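PDB 3ZED: RNA-directed RNA polymerase from Infectious pancreatic necrosis virus, which catalyses template-directed synthesis of viral RNA from ribonucleoside triphosphates and probably also becomes covalently attached to the genomic RNA. Local coordinates for residues K188-T193 and V488-K493; K199-T204 and M483-V488; I207-H212 and T698-K703; D381-M384 and N389-I392; Q416-Y421 and N473-L478. All coordinates share one frame; numbering follows the deposited sequence.

Contact 1. Residues K188-T193 and V488-K493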
# COMPACT_ATOMS: atom_id res chain seq x y z
N LYS B 188 -8.28 -20.05 8.52
CA LYS B 188 -8.93 -21.20 9.17
C LYS B 188 -8.42 -22.53 8.55
O LYS B 188 -8.06 -23.43 9.30
CB LYS B 188 -10.47 -21.10 9.10
CG LYS B 188 -11.19 -22.29 9.72
CD LYS B 188 -12.69 -22.19 9.55
CE LYS B 188 -13.42 -23.42 10.05
NZ LYS B 188 -14.84 -23.47 9.59
N THR B 189 -8.35 -22.62 7.20
CA THR B 189 -7.88 -23.81 6.46
C THR B 189 -6.41 -24.11 6.84
O THR B 189 -6.07 -25.28 7.01
CB THR B 189 -8.07 -23.61 4.93
OG1 THR B 189 -9.46 -23.51 4.66
CG2 THR B 189 -7.48 -24.74 4.07
N VAL B 190 -5.56 -23.07 7.00
CA VAL B 190 -4.15 -23.19 7.39
C VAL B 190 -4.06 -23.71 8.86
O VAL B 190 -3.14 -24.47 9.19
CB VAL B 190 -3.35 -21.87 7.16
CG1 VAL B 190 -1.88 -22.02 7.53
CG2 VAL B 190 -3.49 -21.41 5.71
N GLY B 191 -5.03 -23.34 9.69
CA GLY B 191 -5.11 -23.79 11.07
C GLY B 191 -5.08 -22.72 12.14
O GLY B 191 -4.81 -23.03 13.31
N TYR B 192 -5.38 -21.45 11.76
CA TYR B 192 -5.37 -20.34 12.72
C TYR B 192 -6.76 -19.77 12.97
O TYR B 192 -7.52 -19.55 12.02
CB TYR B 192 -4.47 -19.18 12.24
CG TYR B 192 -3.01 -19.52 12.10
CD1 TYR B 192 -2.13 -19.36 13.17
CD2 TYR B 192 -2.49 -19.96 10.89
CE1 TYR B 192 -0.78 -19.67 13.05
CE2 TYR B 192 -1.14 -20.28 10.76
CZ TYR B 192 -0.29 -20.12 11.84
OH TYR B 192 1.04 -20.43 11.71
N THR B 193 -7.06 -19.48 14.24
CA THR B 193 -8.28 -18.77 14.61
C THR B 193 -7.96 -17.26 14.46
O THR B 193 -6.79 -16.91 14.29
CB THR B 193 -8.74 -19.12 16.04
OG1 THR B 193 -7.76 -18.65 16.96
CG2 THR B 193 -9.04 -20.62 16.25
N VAL B 488 5.82 -16.42 7.75
CA VAL B 488 6.90 -16.33 8.76
C VAL B 488 6.56 -17.22 9.97
O VAL B 488 7.44 -17.98 10.40
CB VAL B 488 7.21 -14.86 9.17
CG1 VAL B 488 8.13 -14.79 10.39
CG2 VAL B 488 7.81 -14.10 8.00
N ALA B 489 5.31 -17.19 10.48
CA ALA B 489 4.88 -18.04 11.60
C ALA B 489 5.07 -19.54 11.27
O ALA B 489 5.49 -20.31 12.13
CB ALA B 489 3.42 -17.77 11.94
N GLU B 490 4.79 -19.93 10.01
CA GLU B 490 4.94 -21.31 9.54
C GLU B 490 6.42 -21.67 9.39
O GLU B 490 6.78 -22.81 9.65
CB GLU B 490 4.16 -21.55 8.24
CG GLU B 490 2.66 -21.67 8.46
CD GLU B 490 2.21 -22.83 9.32
OE1 GLU B 490 2.78 -23.94 9.20
OE2 GLU B 490 1.28 -22.62 10.13
N TRP B 491 7.28 -20.70 9.03
CA TRP B 491 8.73 -20.90 8.94
C TRP B 491 9.28 -21.18 10.34
O TRP B 491 9.99 -22.17 10.52
CB TRP B 491 9.39 -19.67 8.29
CG TRP B 491 10.88 -19.55 8.46
CD1 TRP B 491 11.85 -20.26 7.81
CD2 TRP B 491 11.57 -18.57 9.25
NE1 TRP B 491 13.09 -19.79 8.15
CE2 TRP B 491 12.95 -18.76 9.05
CE3 TRP B 491 11.14 -17.54 10.12
CZ2 TRP B 491 13.92 -17.98 9.70
CZ3 TRP B 491 12.10 -16.76 10.76
CH2 TRP B 491 13.47 -16.99 10.56
N VAL B 492 8.85 -20.39 11.35
CA VAL B 492 9.23 -20.57 12.75
C VAL B 492 8.74 -21.95 13.25
O VAL B 492 9.53 -22.70 13.82
CB VAL B 492 8.73 -19.40 13.65
CG1 VAL B 492 8.96 -19.67 15.14
CG2 VAL B 492 9.36 -18.07 13.24
N LYS B 493 7.45 -22.30 12.97
CA LYS B 493 6.85 -23.58 13.37
C LYS B 493 7.63 -24.77 12.77
O LYS B 493 7.91 -25.71 13.49
CB LYS B 493 5.37 -23.64 12.96
CG LYS B 493 4.64 -24.84 13.51
CD LYS B 493 3.27 -24.99 12.92
CE LYS B 493 2.61 -26.24 13.45
NZ LYS B 493 1.26 -26.44 12.86
O HOH W 1 -0.39 -24.43 11.19

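Contact 2. Residues K199-T204 and M483-V488. With K (potassium ion), chain L.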
# COMPACT_ATOMS: atom_id res chain seq x y z
N LYS B 199 -2.52 -12.61 17.98
CA LYS B 199 -1.35 -12.81 18.85
C LYS B 199 -0.05 -12.72 18.03
O LYS B 199 0.95 -12.22 18.54
CB LYS B 199 -1.44 -14.15 19.60
CG LYS B 199 -2.57 -14.25 20.64
CD LYS B 199 -2.55 -13.16 21.74
CE LYS B 199 -1.41 -13.33 22.72
NZ LYS B 199 -1.41 -12.27 23.74
N LEU B 200 -0.07 -13.18 16.76
CA LEU B 200 1.10 -13.09 15.88
C LEU B 200 1.29 -11.64 15.46
O LEU B 200 2.40 -11.11 15.54
CB LEU B 200 0.96 -14.00 14.65
CG LEU B 200 0.94 -15.51 14.86
CD1 LEU B 200 0.46 -16.22 13.61
CD2 LEU B 200 2.32 -16.06 15.26
N LEU B 201 0.18 -10.97 15.07
CA LEU B 201 0.18 -9.57 14.64
C LEU B 201 0.57 -8.64 15.77
O LEU B 201 1.10 -7.58 15.50
CB LEU B 201 -1.17 -9.15 14.04
CG LEU B 201 -1.52 -9.79 12.70
CD1 LEU B 201 -3.01 -9.69 12.43
CD2 LEU B 201 -0.67 -9.19 11.55
N GLU B 202 0.37 -9.04 17.04
CA GLU B 202 0.81 -8.20 18.17
C GLU B 202 2.34 -8.03 18.12
O GLU B 202 2.86 -6.99 18.53
CB GLU B 202 0.39 -8.82 19.49
CG GLU B 202 -1.06 -8.57 19.86
CD GLU B 202 -1.51 -9.22 21.17
OE1 GLU B 202 -0.71 -9.96 21.78
OE2 GLU B 202 -2.66 -8.95 21.59
N GLN B 203 3.03 -9.03 17.55
CA GLN B 203 4.48 -9.08 17.39
C GLN B 203 4.95 -8.52 16.03
O GLN B 203 5.89 -7.71 16.02
CB GLN B 203 5.01 -10.52 17.56
CG GLN B 203 4.63 -11.22 18.88
CD GLN B 203 4.91 -10.37 20.11
OE1 GLN B 203 5.97 -9.72 20.22
NE2 GLN B 203 3.96 -10.35 21.04
N THR B 204 4.34 -8.97 14.90
CA THR B 204 4.76 -8.60 13.53
C THR B 204 4.18 -7.26 13.09
O THR B 204 4.75 -6.61 12.20
CB THR B 204 4.38 -9.69 12.54
OG1 THR B 204 2.95 -9.71 12.43
CG2 THR B 204 4.89 -11.07 12.97
N MET B 483 -0.51 -11.81 5.45
CA MET B 483 -0.12 -13.00 4.68
C MET B 483 1.35 -13.34 4.90
O MET B 483 1.66 -14.51 5.14
CB MET B 483 -0.45 -12.83 3.20
CG MET B 483 -1.95 -12.85 2.95
SD MET B 483 -2.38 -12.93 1.20
CE MET B 483 -1.91 -11.30 0.65
N SER B 484 2.24 -12.33 4.93
CA SER B 484 3.67 -12.55 5.21
C SER B 484 3.87 -13.05 6.63
O SER B 484 4.73 -13.91 6.84
CB SER B 484 4.48 -11.28 4.98
OG SER B 484 4.48 -10.95 3.60
N THR B 485 3.06 -12.56 7.58
CA THR B 485 3.06 -12.99 9.00
C THR B 485 2.78 -14.51 9.10
O THR B 485 3.44 -15.20 9.88
CB THR B 485 2.05 -12.14 9.80
OG1 THR B 485 2.58 -10.82 9.89
CG2 THR B 485 1.77 -12.69 11.20
N ILE B 486 1.81 -15.00 8.30
CA ILE B 486 1.42 -16.40 8.24
C ILE B 486 2.60 -17.24 7.71
O ILE B 486 2.93 -18.27 8.31
CB ILE B 486 0.12 -16.60 7.40
CG1 ILE B 486 -1.09 -15.97 8.12
CG2 ILE B 486 -0.10 -18.10 7.05
CD1 ILE B 486 -2.42 -15.88 7.31
N VAL B 487 3.24 -16.79 6.61
CA VAL B 487 4.39 -17.47 6.01
C VAL B 487 5.54 -17.54 7.06
O VAL B 487 6.11 -18.62 7.26
CB VAL B 487 4.82 -16.81 4.66
CG1 VAL B 487 6.14 -17.39 4.15
CG2 VAL B 487 3.73 -16.95 3.60
N VAL B 488 5.82 -16.42 7.75
CA VAL B 488 6.90 -16.33 8.76
C VAL B 488 6.56 -17.22 9.97
O VAL B 488 7.44 -17.98 10.40
CB VAL B 488 7.21 -14.86 9.17
CG1 VAL B 488 8.13 -14.79 10.39
CG2 VAL B 488 7.81 -14.10 8.00
K K L . 7.01 -8.59 22.50
O HOH W 2 8.99 -6.73 22.10

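Contact 3. Residues I207-H212 and T698-K703. With K (potassium ion), chain L.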
# COMPACT_ATOMS: atom_id res chain seq x y z
N ILE B 207 0.45 -2.36 17.17
CA ILE B 207 -0.36 -1.16 16.97
C ILE B 207 -0.72 -0.51 18.30
O ILE B 207 -0.77 -1.18 19.34
CB ILE B 207 -1.65 -1.44 16.13
CG1 ILE B 207 -2.60 -2.47 16.81
CG2 ILE B 207 -1.32 -1.78 14.67
CD1 ILE B 207 -4.05 -2.58 16.28
N ASN B 208 -1.00 0.79 18.25
CA ASN B 208 -1.53 1.53 19.39
C ASN B 208 -2.99 1.79 19.11
O ASN B 208 -3.46 1.54 18.00
CB ASN B 208 -0.77 2.84 19.59
CG ASN B 208 0.56 2.66 20.23
OD1 ASN B 208 0.67 2.12 21.33
ND2 ASN B 208 1.60 3.13 19.56
N THR B 209 -3.71 2.32 20.11
CA THR B 209 -5.11 2.66 19.88
C THR B 209 -5.15 4.00 19.15
O THR B 209 -4.18 4.77 19.32
CB THR B 209 -5.88 2.77 21.22
OG1 THR B 209 -5.42 3.92 21.93
CG2 THR B 209 -5.81 1.49 22.09
N PRO B 210 -6.24 4.37 18.43
CA PRO B 210 -6.32 5.75 17.92
C PRO B 210 -6.27 6.75 19.08
O PRO B 210 -6.57 6.37 20.22
CB PRO B 210 -7.69 5.80 17.23
CG PRO B 210 -8.05 4.36 16.98
CD PRO B 210 -7.47 3.61 18.12
N LYS B 211 -5.90 8.01 18.82
CA LYS B 211 -5.89 9.07 19.85
C LYS B 211 -7.24 9.12 20.58
O LYS B 211 -8.26 8.83 19.96
CB LYS B 211 -5.60 10.43 19.20
CG LYS B 211 -4.18 10.61 18.70
CD LYS B 211 -4.04 11.89 17.89
CE LYS B 211 -2.80 12.68 18.25
NZ LYS B 211 -1.53 12.03 17.80
N HIS B 212 -7.24 9.46 21.88
CA HIS B 212 -8.46 9.55 22.69
C HIS B 212 -9.45 10.58 22.10
O HIS B 212 -10.66 10.35 22.16
CB HIS B 212 -8.12 9.90 24.15
CG HIS B 212 -9.32 10.24 25.01
ND1 HIS B 212 -10.17 9.26 25.49
CD2 HIS B 212 -9.77 11.45 25.43
CE1 HIS B 212 -11.10 9.89 26.18
NE2 HIS B 212 -10.92 11.20 26.16
N THR B 698 6.98 -4.39 22.38
CA THR B 698 5.68 -4.16 21.73
C THR B 698 4.59 -3.72 22.75
O THR B 698 4.68 -4.11 23.92
CB THR B 698 5.22 -5.41 20.97
OG1 THR B 698 5.22 -6.54 21.86
CG2 THR B 698 6.05 -5.69 19.70
N PRO B 699 3.56 -2.94 22.33
CA PRO B 699 2.50 -2.54 23.29
C PRO B 699 1.74 -3.73 23.91
O PRO B 699 1.43 -3.67 25.10
CB PRO B 699 1.55 -1.69 22.44
CG PRO B 699 2.37 -1.24 21.28
CD PRO B 699 3.31 -2.36 21.00
N ARG B 700 1.47 -4.80 23.15
CA ARG B 700 0.80 -6.00 23.66
C ARG B 700 1.80 -7.15 23.73
O ARG B 700 2.70 -7.23 22.89
CB ARG B 700 -0.42 -6.38 22.82
CG ARG B 700 -1.35 -5.23 22.50
CD ARG B 700 -2.67 -5.28 23.25
NE ARG B 700 -3.46 -4.09 22.95
CZ ARG B 700 -4.65 -3.81 23.47
NH1 ARG B 700 -5.23 -4.64 24.34
NH2 ARG B 700 -5.27 -2.68 23.13
N SER B 701 1.64 -8.03 24.76
CA SER B 701 2.54 -9.17 25.06
C SER B 701 4.02 -8.71 24.91
O SER B 701 4.73 -9.22 24.04
CB SER B 701 2.23 -10.38 24.17
OG SER B 701 0.87 -10.77 24.28
N PRO B 702 4.44 -7.66 25.69
CA PRO B 702 5.79 -7.11 25.51
C PRO B 702 6.94 -8.09 25.74
O PRO B 702 7.93 -8.03 25.01
CB PRO B 702 5.86 -5.98 26.54
CG PRO B 702 4.47 -5.69 26.94
CD PRO B 702 3.70 -6.95 26.76
N LYS B 703 6.82 -8.96 26.75
CA LYS B 703 7.88 -9.89 27.13
C LYS B 703 7.96 -11.10 26.20
O LYS B 703 8.98 -11.78 26.18
CB LYS B 703 7.71 -10.35 28.58
K K L . 7.01 -8.59 22.50
O HOH W 2 8.99 -6.73 22.10

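Contact 4. Residues D381-M384 and N389-I392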
# COMPACT_ATOMS: atom_id res chain seq x y z
N ASP B 381 19.19 -15.75 14.40
CA ASP B 381 18.44 -15.60 13.16
C ASP B 381 17.65 -14.32 13.24
O ASP B 381 17.39 -13.82 14.33
CB ASP B 381 17.52 -16.82 12.92
CG ASP B 381 18.24 -18.14 12.69
OD1 ASP B 381 19.35 -18.12 12.11
OD2 ASP B 381 17.70 -19.19 13.08
N LEU B 382 17.28 -13.77 12.10
CA LEU B 382 16.55 -12.50 12.07
C LEU B 382 15.48 -12.52 10.98
O LEU B 382 15.72 -13.07 9.89
CB LEU B 382 17.58 -11.37 11.81
CG LEU B 382 17.19 -9.92 12.04
CD1 LEU B 382 16.85 -9.64 13.52
CD2 LEU B 382 18.35 -9.02 11.62
N VAL B 383 14.32 -11.95 11.28
CA VAL B 383 13.23 -11.82 10.33
C VAL B 383 12.71 -10.39 10.36
O VAL B 383 12.65 -9.77 11.41
CB VAL B 383 12.11 -12.90 10.49
CG1 VAL B 383 11.26 -12.69 11.75
CG2 VAL B 383 11.22 -12.95 9.24
N MET B 384 12.40 -9.85 9.18
CA MET B 384 11.84 -8.51 9.00
C MET B 384 10.69 -8.61 8.03
O MET B 384 10.77 -9.38 7.06
CB MET B 384 12.88 -7.49 8.52
CG MET B 384 14.03 -7.31 9.48
SD MET B 384 15.05 -5.98 8.90
CE MET B 384 16.56 -6.30 9.75
N ASN B 389 6.79 -8.16 1.54
CA ASN B 389 8.24 -8.39 1.59
C ASN B 389 8.68 -9.04 2.90
O ASN B 389 8.39 -8.52 3.99
CB ASN B 389 9.03 -7.06 1.42
CG ASN B 389 8.66 -6.22 0.21
OD1 ASN B 389 8.15 -5.11 0.35
ND2 ASN B 389 8.87 -6.72 -0.99
N ILE B 390 9.42 -10.14 2.79
CA ILE B 390 10.00 -10.83 3.95
C ILE B 390 11.51 -10.81 3.79
O ILE B 390 12.02 -11.03 2.69
CB ILE B 390 9.48 -12.29 4.12
CG1 ILE B 390 7.96 -12.32 4.31
CG2 ILE B 390 10.21 -13.06 5.24
CD1 ILE B 390 7.29 -13.70 3.91
N TYR B 391 12.22 -10.52 4.89
CA TYR B 391 13.68 -10.56 4.93
C TYR B 391 14.08 -11.53 6.00
O TYR B 391 13.59 -11.41 7.13
CB TYR B 391 14.28 -9.16 5.17
CG TYR B 391 13.88 -8.19 4.09
CD1 TYR B 391 14.54 -8.15 2.87
CD2 TYR B 391 12.77 -7.35 4.26
CE1 TYR B 391 14.15 -7.28 1.86
CE2 TYR B 391 12.38 -6.46 3.26
CZ TYR B 391 13.07 -6.44 2.05
OH TYR B 391 12.67 -5.58 1.07
N ILE B 392 14.92 -12.52 5.65
CA ILE B 392 15.41 -13.52 6.58
C ILE B 392 16.94 -13.53 6.58
O ILE B 392 17.59 -13.64 5.53
CB ILE B 392 14.82 -14.94 6.31
CG1 ILE B 392 13.34 -15.00 6.73
CG2 ILE B 392 15.64 -16.06 7.00
CD1 ILE B 392 12.55 -16.18 6.16

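Contact 5. Residues Q416-Y421 and N473-L478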
# COMPACT_ATOMS: atom_id res chain seq x y z
N GLN B 416 -10.70 -10.08 6.90
CA GLN B 416 -11.58 -10.19 8.05
C GLN B 416 -10.75 -10.36 9.34
O GLN B 416 -11.08 -9.75 10.36
CB GLN B 416 -12.54 -11.36 7.86
CG GLN B 416 -13.65 -11.39 8.90
CD GLN B 416 -14.63 -12.48 8.59
OE1 GLN B 416 -14.26 -13.65 8.49
NE2 GLN B 416 -15.88 -12.10 8.42
N ALA B 417 -9.67 -11.18 9.29
CA ALA B 417 -8.75 -11.40 10.43
C ALA B 417 -8.00 -10.09 10.76
O ALA B 417 -7.79 -9.79 11.94
CB ALA B 417 -7.77 -12.52 10.11
N MET B 418 -7.64 -9.29 9.74
CA MET B 418 -7.00 -7.98 9.95
C MET B 418 -8.01 -7.04 10.65
O MET B 418 -7.64 -6.32 11.58
CB MET B 418 -6.48 -7.39 8.64
CG MET B 418 -5.89 -5.96 8.78
SD MET B 418 -4.63 -5.77 10.08
CE MET B 418 -3.34 -6.93 9.50
N MET B 419 -9.29 -7.06 10.20
CA MET B 419 -10.38 -6.26 10.80
C MET B 419 -10.58 -6.64 12.26
O MET B 419 -10.78 -5.76 13.11
CB MET B 419 -11.70 -6.43 10.01
CG MET B 419 -11.74 -5.60 8.74
SD MET B 419 -11.68 -3.82 9.06
CE MET B 419 -12.42 -3.20 7.55
N TYR B 420 -10.49 -7.96 12.57
CA TYR B 420 -10.58 -8.47 13.93
C TYR B 420 -9.45 -7.84 14.79
O TYR B 420 -9.72 -7.34 15.87
CB TYR B 420 -10.50 -10.01 13.93
CG TYR B 420 -10.46 -10.61 15.32
CD1 TYR B 420 -11.64 -10.90 16.00
CD2 TYR B 420 -9.25 -10.87 15.95
CE1 TYR B 420 -11.61 -11.42 17.30
CE2 TYR B 420 -9.21 -11.39 17.25
CZ TYR B 420 -10.40 -11.67 17.91
OH TYR B 420 -10.37 -12.19 19.18
N TYR B 421 -8.20 -7.88 14.28
CA TYR B 421 -7.03 -7.35 14.97
C TYR B 421 -7.16 -5.84 15.23
O TYR B 421 -6.90 -5.39 16.35
CB TYR B 421 -5.76 -7.65 14.16
CG TYR B 421 -4.50 -7.12 14.81
CD1 TYR B 421 -4.05 -7.63 16.02
CD2 TYR B 421 -3.76 -6.11 14.21
CE1 TYR B 421 -2.90 -7.13 16.64
CE2 TYR B 421 -2.60 -5.61 14.80
CZ TYR B 421 -2.18 -6.12 16.02
OH TYR B 421 -1.03 -5.65 16.60
N ASN B 473 -6.30 -0.78 -2.83
CA ASN B 473 -7.35 -0.53 -1.83
C ASN B 473 -6.67 -0.14 -0.50
O ASN B 473 -5.49 -0.43 -0.30
CB ASN B 473 -8.31 -1.74 -1.68
CG ASN B 473 -7.92 -2.79 -0.65
OD1 ASN B 473 -8.17 -2.65 0.55
ND2 ASN B 473 -7.34 -3.88 -1.09
N ALA B 474 -7.41 0.54 0.40
CA ALA B 474 -6.94 1.06 1.69
C ALA B 474 -6.26 -0.02 2.57
O ALA B 474 -5.36 0.31 3.33
CB ALA B 474 -8.10 1.69 2.44
N PHE B 475 -6.65 -1.29 2.43
CA PHE B 475 -6.08 -2.38 3.24
C PHE B 475 -4.99 -3.18 2.51
O PHE B 475 -4.57 -4.21 3.03
CB PHE B 475 -7.22 -3.31 3.72
CG PHE B 475 -7.88 -2.85 5.02
CD1 PHE B 475 -8.44 -1.58 5.13
CD2 PHE B 475 -7.93 -3.69 6.13
CE1 PHE B 475 -9.02 -1.15 6.33
CE2 PHE B 475 -8.52 -3.26 7.32
CZ PHE B 475 -9.06 -1.99 7.41
N THR B 476 -4.48 -2.70 1.35
CA THR B 476 -3.48 -3.44 0.57
C THR B 476 -2.26 -3.85 1.46
O THR B 476 -1.96 -5.05 1.57
CB THR B 476 -3.05 -2.68 -0.71
OG1 THR B 476 -4.20 -2.47 -1.55
CG2 THR B 476 -1.99 -3.46 -1.51
N PHE B 477 -1.59 -2.86 2.08
CA PHE B 477 -0.42 -3.10 2.94
C PHE B 477 -0.75 -4.07 4.09
O PHE B 477 0.00 -5.02 4.32
CB PHE B 477 0.12 -1.76 3.54
CG PHE B 477 1.21 -1.97 4.59
CD1 PHE B 477 0.88 -2.23 5.92
CD2 PHE B 477 2.55 -1.92 4.24
CE1 PHE B 477 1.87 -2.51 6.87
CE2 PHE B 477 3.55 -2.19 5.19
CZ PHE B 477 3.20 -2.49 6.49
N LEU B 478 -1.85 -3.77 4.83
CA LEU B 478 -2.27 -4.54 6.01
C LEU B 478 -2.55 -6.00 5.69
O LEU B 478 -2.06 -6.88 6.39
CB LEU B 478 -3.50 -3.89 6.69
CG LEU B 478 -3.27 -2.53 7.35
CD1 LEU B 478 -4.57 -1.89 7.77
CD2 LEU B 478 -2.32 -2.63 8.51

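Contact 1. Residues K188-T193 and V488-K493
A buried carboxylate is the surprise here: E490 turns OE2 to the hydroxyl of Y192, which donates to it over 2.7 Å from OH to OE2. The proton comes in on the anti side of the carboxylate, 34° out of its plane, and the ring and carboxylate planes stand 80° apart. In E490, the bend at chi2 (-63°) brings the carboxylate to the tyrosine hydroxyl. Water 1 gives a second proton to OE2 at 2.7 Å and accepts from K493 NZ at 3.1 Å, with a weak link to V190 O. On the other oxygen, OE1, K510 forms a salt bridge. With two lysines, a tyrosine and a water around it, the carboxylate is probably held ionised despite its burial. The apolar share is small: A489 CB sits 3.6 Å from Y192 OH, and V190 CG1 lies alongside E490 as the two side chains slide past each other in opposite directions. L197 and L200 of helix 194-204 and I713 of helix 706-714 pack around the tyrosine. Y192 follows directly on G191, whose positive phi ends helix 187-190: Y192 N bonds back to the carbonyl just before K188, G191 N bonds to K188 O at 3.1 Å, and G191 is the C-prime residue of this Schellman motif.

Contact 2. Residues K199-T204 and M483-V488
T204 and T485 meet through hydroxyls with no flat group between them; the planar ends of helix 194-204 are used on other sides. The carboxylate of E202 takes K199 NZ on the syn side of OE1, 3.1 Å away and 21° out of plane, as a salt bridge, while OE2 goes to R425. Q203 offers its amide oxygen OE1 to the potassium ion at 2.8 Å. Toward the other helix, T204 and T485 reach for each other tip to tip, OG1 to OG1 at 2.8 Å. The hydroxyl of T204 lies between its own backbone N and carbonyl carbon (chi1 69°), a position that also brings OG1 within a weak 3.5 Å of L200 O. That carbonyl already accepts from the backbone N of both Q203 and T204. T485 OG1 is also bonded to H481 O, one turn back in its helix. These threonines mark the point where helix 194-204 crosses the long palm helix 476-493; the axes of 199-204 and 483-488 pass 10.3 Å apart at 101°. Apolar carbons pack around the polar pair. T485 CG2 lies 3.8 Å from L200 CB, and L201 CD2 comes across at about a right angle to lie 4.0 Å from T485 OG1. L706 of helix 706-714 touches both L200 and V488, and I385 of strand 382-386 touches T204.

Contact 3. Residues I207-H212 and T698-K703
Neither I207-H212 nor T698-K703 forms a helix or strand. The first runs extended from I207 through K211; the second folds into a compact turn in which S701 takes positive phi (43°). They come together most nearly at N208 and P699, whose CA atoms are 6.9 Å apart, and no hydrogen bond joins them. The proline ring does most of the touching: P699 CG rests 3.7 Å from I207 O and 3.8 Å from N208 OD1, crossing the asparagine side chain at about a right angle. N208 commits its ND2 elsewhere, to E342 O. Farther along, T209 CG2 lies 4.3 Å from R700 NH2, at the edge of the guanidinium and near its plane, a light touch at the protein surface. The turn curls round a potassium ion. In T698, chi1 of 54° directs OG1 at the ion, which it binds at 2.8 Å while giving its proton to R700 O, also at 2.8 Å. The carbonyl oxygens of S701 and P702 turn inward as further ligands, P702 O at 2.7 Å. Water 2, Q203 OE1 and K704 O complete the six-oxygen site, so the ion ties this C-terminal loop to the end of helix 194-204. On its far side, I207 is buried against V339 and M340 of helix 326-340 and against Y421 and R425 of helix 412-426, while the potassium-binding loop leads on to helix 706-714.

Contact 4. Residues D381-M384 and N389-I392
With CG2 anti to the backbone N (chi1, measured to CG1, 70°), V383 brings that methyl to the neighbouring strand, 3.9 Å from I392 CG1. The two side chains lie side by side and point the same way. Together the strands form the beta hairpin of polymerase motif C; the Ala-Asp-Asn sequence that ends at N389, which birnaviral enzymes have in place of the familiar Gly-Asp-Asp, spans the turn and the start of the second strand. V383 and I392 are a non-hydrogen-bonded antiparallel pair; next to them M384 and Y391 are hydrogen-bonded both ways. M384 N gives to Y391 O at 2.8 Å with an N-H...O angle of 155°, and Y391 N returns the bond to M384 O at the same length and a straighter 165°. On the face that bears V383 and I392, I390 adds CG2 at 4.1 Å from V383 CG2, and this apolar surface is covered by V488 and W491 of helix 476-493. On the other face M384 and Y391 touch at their CB atoms, 4.0 Å apart, then diverge: the methionine runs out in an extended chain toward I368 of helix 364-377, while the tyrosine lies nearly parallel to the ring of W398 and ends in hydrogen bonds to L561 N and D559 O. N389 hands ND2 to D402 of neighbouring strand 397-403, in what sequence suggests is motif A. CA-H...O contacts supplement the amide bonds, the shortest from V383 CA to Y391 O at 3.2 Å.

Contact 5. Residues Q416-Y421 and N473-L478
M419 and F475 make the dense side of this contact. The two side chains cross at about a right angle, and M419 CE comes to 3.6 Å from F475 CZ; the SD lies 4.5 Å from the ring centroid, 57° off the normal, an oblique Met-aromatic contact. L478 CD1, from the same segment as the phenylalanine, covers one face of that ring, 4.1 Å above its plane and offset toward the rim. M418 fills the next place along. Its chain leaves with CG anti to the backbone N, then doubles over at CG and SD; CG meets L478 CB at 3.8 Å and CE ends 3.4 Å from L478 O. M415 and L422 of the same helix, 412-426, close around F475, and all four touching residues are buried. The two methionines pack against the start of helix 476-493, the motif B helix of the polymerase palm, with F475 at its N-cap position. The looser side is the lead-in turn, where A474 and T476 are partly exposed and the bonds are local. N473 OD1 accepts from F475 N at 2.8 Å in an Asx turn, the donor standing 53° out of the amide plane, and N473 O takes two protons, from T476 N and from T476 OG1, the latter at 2.7 Å. The asparagine's ND2 goes back to G470 O and Q469 OE1.

Helix 476-493 serves contacts 5, 2 and 1 in turn from its N-terminal end, and its other flank covers contact 4, where V488 CG1 packs 3.8 Å from V383 CG2. Contacts 1 and 2, with centres 9 Å apart, share V488 and meet through L200. Contacts 2 and 3 bind one potassium ion from two sides and are joined again by K199 NZ to S701 OG at 2.8 Å. Y421 of contact 5 lies against both, its hydroxyl near L201 O and I207 CG1. Contact 4, its centre 12 Å from that of contact 2, stands beside the turn of the motif C hairpin, which in related polymerases is part of the active site. All five contacts lie away from the predicted GTP site.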